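Local structure of sialyltransferase 0160 (Photobacterium damselae, 4R84) at residues N36-V41 against T111-V116; C66-L71 against Q90-C95; T203-V208 against G279-W284. The protein probably transfers sialic acid from its CMP-activated donor to the 6-hydroxyl of galactosides, using a catalytic region of the GT-B glycosyltransferase fold. One frame throughout, in Å; residues are numbered along the deposited sequence.

Contacts 1 and 2 belong to the same N-terminal beta domain and lie on one sheet, in which strand 106-125 runs between strand 31-41 and strand 92-101; Leu113 O meets Tyr94 N in a probable hydrogen bond. Contact 1 is a regular parallel pairing, partly buried, carried by backbone bonds. Contact 2, nested within the chain loop that contact 1 closes, lies at the surface and relies on a disulfide and a carboxylate gripping a loop. Contact 3, in the sialyltransferase region, has its centre about 34 Å from that of contact 1; partly buried with no exposed residue, it uses side-chain packing and bridging waters to join the turn after strand 197-204 to the loop before strand 290-294.

Contact 1. Residues N36-V41 against T111-V116; sequences NSADVV and TTLTVV
Asn36 O is held by two donors, Thr112 N at 2.9 Å and a water that also bonds Thr112 OG1, at the start of a parallel beta pairing between the first strand of the N-terminal domain and strand 106-125. Such a parallel pair of first and last strands is familiar from immunoglobulin-like sandwiches, consistent with the PKD-like family of this domain. The bonds then alternate in direction: Thr112 O accepts from Ala38 N, Ala38 O from Thr114 N, Thr114 O from Val40 N (2.8 Å, 169° at the hydrogen) and Val40 O from Val116 N.

Ala38, Val40, Leu113 and Val115 face the interior, where Tyr46 packs on Ala38 and Val40, and Phe83 on Leu113 and Val115. With its CG beside the backbone N (chi1 -58°), Leu113 leans across the pairing, so that CD2 touches Ala38 CB at 3.9 Å and Val40 CG2 at 4.1 Å.

The other face is more polar and more open to solvent. Here the side chains of Asp39 and Thr114 run alongside each other, Asp39 OD1 lying 3.7 Å from Thr114 CB. Val116 comes across the aspartate at about a right angle and sets its CG1 3.9 Å from Asp39 CG.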
loop_
_atom_site.group_PDB
_atom_site.type_symbol
_atom_site.label_atom_id
_atom_site.label_comp_id
_atom_site.label_asym_id
_atom_site.label_seq_id
_atom_site.Cartn_x
_atom_site.Cartn_y
_atom_site.Cartn_z
ATOM N N ASN A 36 -15.571 3.964 -28.301
ATOM C CA ASN A 36 -15.136 4.051 -26.929
ATOM C C ASN A 36 -16.087 3.329 -25.995
ATOM O O ASN A 36 -17.222 3.004 -26.350
ATOM C CB ASN A 36 -14.977 5.504 -26.489
ATOM C CG ASN A 36 -16.300 6.227 -26.369
ATOM O OD1 ASN A 36 -17.248 5.934 -27.088
ATOM N ND2 ASN A 36 -16.374 7.169 -25.439
ATOM N N SER A 37 -15.597 3.085 -24.795
ATOM C CA SER A 37 -16.393 2.417 -23.779
ATOM C C SER A 37 -16.177 3.093 -22.438
ATOM O O SER A 37 -15.130 3.686 -22.188
ATOM C CB SER A 37 -16.033 0.936 -23.697
ATOM O OG SER A 37 -14.673 0.774 -23.345
ATOM N N ALA A 38 -17.188 3.028 -21.581
ATOM C CA ALA A 38 -17.072 3.663 -20.284
ATOM C C ALA A 38 -17.962 2.962 -19.285
ATOM O O ALA A 38 -19.035 2.471 -19.646
ATOM C CB ALA A 38 -17.441 5.139 -20.385
ATOM N N ASP A 39 -17.519 2.919 -18.026
ATOM C CA ASP A 39 -18.388 2.482 -16.932
ATOM C C ASP A 39 -19.167 3.682 -16.414
ATOM O O ASP A 39 -18.605 4.764 -16.258
ATOM C CB ASP A 39 -17.579 1.856 -15.784
ATOM C CG ASP A 39 -16.989 0.507 -16.150
ATOM O OD1 ASP A 39 -17.358 -0.044 -17.214
ATOM O OD2 ASP A 39 -16.171 -0.013 -15.361
ATOM N N VAL A 40 -20.462 3.503 -16.175
ATOM C CA VAL A 40 -21.265 4.556 -15.569
ATOM C C VAL A 40 -21.860 4.007 -14.281
ATOM O O VAL A 40 -22.560 2.985 -14.279
ATOM C CB VAL A 40 -22.379 5.072 -16.522
ATOM C CG1 VAL A 40 -23.045 6.338 -15.956
ATOM C CG2 VAL A 40 -21.816 5.357 -17.925
ATOM N N VAL A 41 -21.564 4.673 -13.168
ATOM C CA VAL A 41 -22.079 4.245 -11.887
ATOM C C VAL A 41 -23.574 4.502 -11.839
ATOM O O VAL A 41 -24.035 5.534 -12.322
ATOM C CB VAL A 41 -21.372 4.978 -10.735
ATOM C CG1 VAL A 41 -21.995 4.600 -9.398
ATOM C CG2 VAL A 41 -19.891 4.621 -10.766
ATOM N N THR A 111 -20.445 4.030 -28.895
ATOM C CA THR A 111 -20.130 4.138 -27.489
ATOM C C THR A 111 -20.814 3.032 -26.711
ATOM O O THR A 111 -22.016 2.846 -26.817
ATOM C CB THR A 111 -20.553 5.499 -26.924
ATOM O OG1 THR A 111 -19.804 6.537 -27.572
ATOM C CG2 THR A 111 -20.308 5.542 -25.416
ATOM N N THR A 112 -20.043 2.298 -25.922
ATOM C CA THR A 112 -20.616 1.250 -25.097
ATOM C C THR A 112 -20.526 1.651 -23.643
ATOM O O THR A 112 -19.433 1.864 -23.132
ATOM C CB THR A 112 -19.900 -0.072 -25.302
ATOM O OG1 THR A 112 -19.947 -0.396 -26.692
ATOM C CG2 THR A 112 -20.556 -1.171 -24.481
ATOM N N LEU A 113 -21.679 1.787 -23.000
ATOM C CA LEU A 113 -21.729 2.157 -21.600
ATOM C C LEU A 113 -22.102 0.943 -20.767
ATOM O O LEU A 113 -23.114 0.292 -21.037
ATOM C CB LEU A 113 -22.754 3.275 -21.370
ATOM C CG LEU A 113 -22.476 4.541 -22.181
ATOM C CD1 LEU A 113 -23.531 5.640 -21.895
ATOM C CD2 LEU A 113 -21.037 5.020 -21.918
ATOM N N THR A 114 -21.313 0.647 -19.740
ATOM C CA THR A 114 -21.662 -0.426 -18.833
ATOM C C THR A 114 -22.087 0.205 -17.498
ATOM O O THR A 114 -21.335 0.964 -16.891
ATOM C CB THR A 114 -20.481 -1.421 -18.630
ATOM O OG1 THR A 114 -20.113 -1.991 -19.895
ATOM C CG2 THR A 114 -20.885 -2.556 -17.716
ATOM N N VAL A 115 -23.313 -0.072 -17.078
ATOM C CA VAL A 115 -23.806 0.420 -15.791
ATOM C C VAL A 115 -23.293 -0.472 -14.696
ATOM O O VAL A 115 -23.481 -1.691 -14.742
ATOM C CB VAL A 115 -25.345 0.474 -15.769
ATOM C CG1 VAL A 115 -25.867 0.813 -14.368
ATOM C CG2 VAL A 115 -25.842 1.475 -16.804
ATOM N N VAL A 116 -22.606 0.138 -13.737
ATOM C CA VAL A 116 -21.940 -0.614 -12.679
ATOM C C VAL A 116 -22.398 -0.161 -11.312
ATOM O O VAL A 116 -22.872 0.954 -11.130
ATOM C CB VAL A 116 -20.401 -0.480 -12.769
ATOM C CG1 VAL A 116 -19.933 -1.034 -14.119
ATOM C CG2 VAL A 116 -19.975 0.965 -12.602
HETATM O O HOH W 1 -17.853 0.855 -28.451
#

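Contact 2. Residues C66-L71 against Q90-C95; sequences CGTPIL and QDEKYC
A disulfide where the chain leaves strand 59-66, beside strand 92-101, characterises this edge of the PKD-like N-terminal domain, probably an immunoglobulin-like sandwich. Cys66 SG and Cys95 SG are joined at 2.0 Å with a C-S-S-C torsion of 34°, far below the roughly 90° of a relaxed disulfide, which indicates a strained bridge. Beside it, Cys95 N donates to Cys66 O at 3.1 Å; the bond is straight at the hydrogen, but the donor stands above the carbonyl plane.

Past the bridge comes Gly67, with positive phi and its CA 3.3 Å from Lys93 O; the backbone passes so close there that a CB would clash with this oxygen. The next residue is caught by Glu92. With CG anti to the backbone N (chi1 -177°) and the rest of its chain extended, Glu92 reaches out to the loop so that OE1 accepts both Thr68 N (3.0 Å) and Thr68 OG1 (2.7 Å). Glu92 OE1 receives the hydroxyl on its syn lone pair, the side of the other oxygen, while the amide comes in nearly head-on to the C-O bond. A water donating to Glu92 OE2 and to Thr68 OG1 closes the group, so the carboxylate is held through both oxygens. The Gln64 side chain steadies the loop further through backbone atoms of Cys66, Thr68, Ile70 and Leu71.

The end of the Tyr94 ring, in T-shaped contact with Phe83, comes back to the loop. Ile70 CG2 approaches its CD2 obliquely at 3.8 Å, and Thr68 O lies at the ring edge, near the plane, 3.3 Å from Tyr94 CE2.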
loop_
_atom_site.group_PDB
_atom_site.type_symbol
_atom_site.label_atom_id
_atom_site.label_comp_id
_atom_site.label_asym_id
_atom_site.label_seq_id
_atom_site.Cartn_x
_atom_site.Cartn_y
_atom_site.Cartn_z
ATOM N N CYS A 66 -27.742 -2.297 -28.339
ATOM C CA CYS A 66 -27.908 -3.412 -27.400
ATOM C C CYS A 66 -28.220 -2.855 -26.013
ATOM O O CYS A 66 -28.093 -1.646 -25.763
ATOM C CB CYS A 66 -26.697 -4.345 -27.341
ATOM S SG CYS A 66 -25.403 -3.822 -26.216
ATOM N N GLY A 67 -28.695 -3.731 -25.142
ATOM C CA GLY A 67 -29.118 -3.340 -23.812
ATOM C C GLY A 67 -30.616 -3.077 -23.800
ATOM O O GLY A 67 -31.229 -2.830 -24.840
ATOM N N THR A 68 -31.202 -3.107 -22.611
ATOM C CA THR A 68 -32.602 -2.730 -22.419
ATOM C C THR A 68 -32.915 -1.367 -23.040
ATOM O O THR A 68 -32.170 -0.408 -22.852
ATOM C CB THR A 68 -32.932 -2.725 -20.921
ATOM O OG1 THR A 68 -32.657 -4.025 -20.389
ATOM C CG2 THR A 68 -34.389 -2.396 -20.672
ATOM N N PRO A 69 -34.004 -1.281 -23.826
ATOM C CA PRO A 69 -34.309 0.002 -24.464
ATOM C C PRO A 69 -34.388 1.167 -23.482
ATOM O O PRO A 69 -35.080 1.082 -22.470
ATOM C CB PRO A 69 -35.679 -0.250 -25.117
ATOM C CG PRO A 69 -35.678 -1.723 -25.388
ATOM C CD PRO A 69 -34.937 -2.346 -24.235
ATOM N N ILE A 70 -33.656 2.238 -23.775
ATOM C CA ILE A 70 -33.558 3.362 -22.857
ATOM C C ILE A 70 -33.436 4.693 -23.604
ATOM O O ILE A 70 -33.611 5.767 -23.020
ATOM C CB ILE A 70 -32.345 3.183 -21.896
ATOM C CG1 ILE A 70 -32.491 4.069 -20.656
ATOM C CG2 ILE A 70 -31.055 3.470 -22.621
ATOM C CD1 ILE A 70 -31.417 3.806 -19.588
ATOM N N LEU A 71 -33.175 4.620 -24.905
ATOM C CA LEU A 71 -33.020 5.828 -25.699
ATOM C C LEU A 71 -34.379 6.484 -25.860
ATOM O O LEU A 71 -35.314 5.835 -26.314
ATOM C CB LEU A 71 -32.415 5.510 -27.072
ATOM C CG LEU A 71 -32.011 6.717 -27.926
ATOM C CD1 LEU A 71 -30.964 7.542 -27.218
ATOM C CD2 LEU A 71 -31.519 6.288 -29.302
ATOM N N GLN A 90 -28.092 -6.110 -11.639
ATOM C CA GLN A 90 -26.736 -6.517 -12.032
ATOM C C GLN A 90 -26.237 -5.567 -13.105
ATOM O O GLN A 90 -27.021 -4.841 -13.711
ATOM C CB GLN A 90 -26.680 -7.954 -12.566
ATOM C CG GLN A 90 -27.469 -8.160 -13.849
ATOM C CD GLN A 90 -27.464 -9.599 -14.336
ATOM O OE1 GLN A 90 -26.844 -10.471 -13.734
ATOM N NE2 GLN A 90 -28.134 -9.843 -15.459
ATOM N N ASP A 91 -24.936 -5.608 -13.372
ATOM C CA ASP A 91 -24.341 -4.784 -14.409
ATOM C C ASP A 91 -24.977 -5.042 -15.764
ATOM O O ASP A 91 -25.475 -6.128 -16.027
ATOM C CB ASP A 91 -22.832 -5.040 -14.517
ATOM C CG ASP A 91 -22.059 -4.581 -13.286
ATOM O OD1 ASP A 91 -22.667 -4.018 -12.349
ATOM O OD2 ASP A 91 -20.818 -4.765 -13.273
ATOM N N GLU A 92 -25.044 -4.009 -16.588
ATOM C CA GLU A 92 -25.625 -4.177 -17.907
ATOM C C GLU A 92 -24.975 -3.228 -18.888
ATOM O O GLU A 92 -24.717 -2.067 -18.555
ATOM C CB GLU A 92 -27.143 -3.950 -17.838
ATOM C CG GLU A 92 -27.836 -4.176 -19.154
ATOM C CD GLU A 92 -29.341 -4.040 -19.054
ATOM O OE1 GLU A 92 -30.018 -4.115 -20.099
ATOM O OE2 GLU A 92 -29.843 -3.877 -17.925
ATOM N N LYS A 93 -24.735 -3.690 -20.112
ATOM C CA LYS A 93 -24.150 -2.808 -21.098
ATOM C C LYS A 93 -25.203 -2.286 -22.062
ATOM O O LYS A 93 -26.183 -2.944 -22.411
ATOM C CB LYS A 93 -22.982 -3.488 -21.836
ATOM C CG LYS A 93 -23.321 -4.381 -22.998
ATOM C CD LYS A 93 -22.024 -4.968 -23.589
ATOM C CE LYS A 93 -22.315 -6.127 -24.534
ATOM N NZ LYS A 93 -21.069 -6.848 -24.865
ATOM N N TYR A 94 -24.999 -1.032 -22.416
ATOM C CA TYR A 94 -25.881 -0.271 -23.289
ATOM C C TYR A 94 -25.016 0.256 -24.409
ATOM O O TYR A 94 -24.004 0.901 -24.143
ATOM C CB TYR A 94 -26.534 0.872 -22.520
ATOM C CG TYR A 94 -27.473 0.437 -21.432
ATOM C CD1 TYR A 94 -27.001 0.001 -20.210
ATOM C CD2 TYR A 94 -28.850 0.495 -21.617
ATOM C CE1 TYR A 94 -27.853 -0.406 -19.227
ATOM C CE2 TYR A 94 -29.715 0.095 -20.630
ATOM C CZ TYR A 94 -29.213 -0.350 -19.433
ATOM O OH TYR A 94 -30.069 -0.748 -18.436
ATOM N N CYS A 95 -25.415 -0.005 -25.648
ATOM C CA CYS A 95 -24.614 0.333 -26.817
ATOM C C CYS A 95 -25.327 1.419 -27.641
ATOM O O CYS A 95 -26.517 1.283 -27.937
ATOM C CB CYS A 95 -24.450 -0.901 -27.681
ATOM S SG CYS A 95 -24.121 -2.373 -26.682
HETATM O O HOH W 2 -32.557 -3.449 -17.390
#

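Contact 3. Residues T203-V208 against G279-W284; sequences TNTAHV and GNRYNW
Three flat groups of 279-284 meet the turn at 205-208. The Arg281 guanidinium carries Ala206 CA over the centre of one face, 3.6 Å above the plane, and has at its edge, in plane, a water linking Arg281 NH2 to Ala206 O. Over one face of the Trp284 indole, toward the rim, sits Val208 CG2, a CH-pi contact 3.8 Å from the centroid of the five-membered ring. The Tyr282 ring bears Arg281 CG on one face, while Thr205 CG2 approaches it obliquely, 4.1 Å from Tyr282 CE1.

The arginine chain runs straight from the backbone and bends at chi3 (-59°), which folds its end over the turn; Arg281 CG passes 3.6 Å from Thr205 O. A second water joins Ala206 O to Asn280 OD1. Trp284 NE1 donates to Asn280 O at 2.9 Å, which restrains the indole, although the donor stands above the carbonyl plane, off its lone pairs. Val208 CG1 packs 3.5 Å from the same NE1.

The turn is type I, with His207 at the N-cap position, just before helix 208-211: a strand-to-helix connection of the Rossmann type after strand 197-204, as expected of a GT-B glycosyltransferase, with the Ala206 side chain about 11 Å from the bound CMP-3-fluoro-sialic acid.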
loop_
_atom_site.group_PDB
_atom_site.type_symbol
_atom_site.label_atom_id
_atom_site.label_comp_id
_atom_site.label_asym_id
_atom_site.label_seq_id
_atom_site.Cartn_x
_atom_site.Cartn_y
_atom_site.Cartn_z
ATOM N N THR A 203 -5.455 -3.535 3.265
ATOM C CA THR A 203 -5.000 -3.535 4.646
ATOM C C THR A 203 -3.677 -4.272 4.779
ATOM O O THR A 203 -3.037 -4.618 3.786
ATOM C CB THR A 203 -6.074 -4.127 5.593
ATOM O OG1 THR A 203 -5.722 -3.846 6.956
ATOM C CG2 THR A 203 -6.250 -5.632 5.404
ATOM N N ASN A 204 -3.275 -4.432 6.035
ATOM C CA ASN A 204 -2.008 -5.002 6.470
ATOM C C ASN A 204 -2.095 -6.525 6.505
ATOM O O ASN A 204 -3.027 -7.077 7.077
ATOM C CB ASN A 204 -1.709 -4.393 7.855
ATOM C CG ASN A 204 -0.395 -4.813 8.441
ATOM O OD1 ASN A 204 -0.082 -5.991 8.518
ATOM N ND2 ASN A 204 0.365 -3.835 8.927
ATOM N N THR A 205 -1.155 -7.211 5.853
ATOM C CA THR A 205 -1.255 -8.669 5.749
ATOM C C THR A 205 -1.266 -9.355 7.124
ATOM O O THR A 205 -2.092 -10.232 7.372
ATOM C CB THR A 205 -0.101 -9.251 4.919
ATOM O OG1 THR A 205 -0.129 -8.669 3.616
ATOM C CG2 THR A 205 -0.238 -10.761 4.801
ATOM N N ALA A 206 -0.344 -8.965 7.997
ATOM C CA ALA A 206 -0.227 -9.633 9.299
ATOM C C ALA A 206 -1.516 -9.487 10.109
ATOM O O ALA A 206 -1.870 -10.364 10.898
ATOM C CB ALA A 206 0.989 -9.090 10.087
ATOM N N HIS A 207 -2.253 -8.405 9.880
ATOM C CA HIS A 207 -3.407 -8.142 10.727
ATOM C C HIS A 207 -4.721 -8.158 9.983
ATOM O O HIS A 207 -5.701 -7.614 10.467
ATOM C CB HIS A 207 -3.211 -6.810 11.431
ATOM C CG HIS A 207 -2.006 -6.807 12.317
ATOM N ND1 HIS A 207 -0.779 -6.345 11.897
ATOM C CD2 HIS A 207 -1.823 -7.278 13.571
ATOM C CE1 HIS A 207 0.102 -6.497 12.870
ATOM N NE2 HIS A 207 -0.507 -7.061 13.897
ATOM N N VAL A 208 -4.746 -8.822 8.832
ATOM C CA VAL A 208 -5.960 -8.890 8.034
ATOM C C VAL A 208 -7.137 -9.487 8.817
ATOM O O VAL A 208 -8.273 -9.009 8.694
ATOM C CB VAL A 208 -5.731 -9.690 6.720
ATOM C CG1 VAL A 208 -5.208 -11.090 7.014
ATOM C CG2 VAL A 208 -7.018 -9.760 5.901
ATOM N N GLY A 279 -3.557 -19.727 8.887
ATOM C CA GLY A 279 -4.856 -20.001 8.308
ATOM C C GLY A 279 -5.786 -18.810 8.269
ATOM O O GLY A 279 -6.755 -18.809 7.503
ATOM N N ASN A 280 -5.520 -17.786 9.073
ATOM C CA ASN A 280 -6.385 -16.607 8.993
ATOM C C ASN A 280 -5.723 -15.509 8.190
ATOM O O ASN A 280 -6.253 -14.406 8.088
ATOM C CB ASN A 280 -6.786 -16.105 10.395
ATOM C CG ASN A 280 -5.628 -15.523 11.195
ATOM O OD1 ASN A 280 -4.704 -14.916 10.659
ATOM N ND2 ASN A 280 -5.709 -15.669 12.508
ATOM N N ARG A 281 -4.560 -15.824 7.623
ATOM C CA ARG A 281 -3.742 -14.832 6.936
ATOM C C ARG A 281 -3.635 -15.121 5.436
ATOM O O ARG A 281 -3.802 -14.227 4.610
ATOM C CB ARG A 281 -2.332 -14.796 7.566
ATOM C CG ARG A 281 -1.390 -13.758 6.964
ATOM C CD ARG A 281 -0.032 -13.708 7.689
ATOM N NE ARG A 281 -0.172 -13.396 9.111
ATOM C CZ ARG A 281 0.839 -13.054 9.912
ATOM N NH1 ARG A 281 2.083 -12.973 9.445
ATOM N NH2 ARG A 281 0.608 -12.781 11.188
ATOM N N TYR A 282 -3.346 -16.372 5.092
ATOM C CA TYR A 282 -3.026 -16.710 3.712
ATOM C C TYR A 282 -4.077 -17.598 3.051
ATOM O O TYR A 282 -3.775 -18.344 2.120
ATOM C CB TYR A 282 -1.646 -17.378 3.626
ATOM C CG TYR A 282 -0.514 -16.414 3.881
ATOM C CD1 TYR A 282 -0.298 -15.327 3.042
ATOM C CD2 TYR A 282 0.344 -16.597 4.954
ATOM C CE1 TYR A 282 0.738 -14.441 3.274
ATOM C CE2 TYR A 282 1.386 -15.717 5.198
ATOM C CZ TYR A 282 1.585 -14.651 4.361
ATOM O OH TYR A 282 2.619 -13.781 4.608
ATOM N N ASN A 283 -5.314 -17.502 3.523
ATOM C CA ASN A 283 -6.438 -18.194 2.882
ATOM C C ASN A 283 -7.453 -17.258 2.230
ATOM O O ASN A 283 -8.487 -17.713 1.738
ATOM C CB ASN A 283 -7.174 -19.064 3.891
ATOM C CG ASN A 283 -6.598 -20.449 3.992
ATOM O OD1 ASN A 283 -6.017 -20.967 3.033
ATOM N ND2 ASN A 283 -6.751 -21.063 5.159
ATOM N N TRP A 284 -7.190 -15.959 2.250
ATOM C CA TRP A 284 -8.186 -15.014 1.742
ATOM C C TRP A 284 -8.401 -15.170 0.241
ATOM O O TRP A 284 -9.514 -14.960 -0.244
ATOM C CB TRP A 284 -7.795 -13.585 2.096
ATOM C CG TRP A 284 -7.986 -13.356 3.575
ATOM C CD1 TRP A 284 -7.079 -13.591 4.568
ATOM C CD2 TRP A 284 -9.170 -12.881 4.217
ATOM N NE1 TRP A 284 -7.632 -13.290 5.791
ATOM C CE2 TRP A 284 -8.924 -12.857 5.599
ATOM C CE3 TRP A 284 -10.435 -12.481 3.754
ATOM C CZ2 TRP A 284 -9.878 -12.430 6.528
ATOM C CZ3 TRP A 284 -11.384 -12.061 4.673
ATOM C CH2 TRP A 284 -11.099 -12.037 6.046
HETATM O O HOH W 3 -4.415 -11.824 10.492
HETATM O O HOH W 4 -1.536 -12.072 13.128
#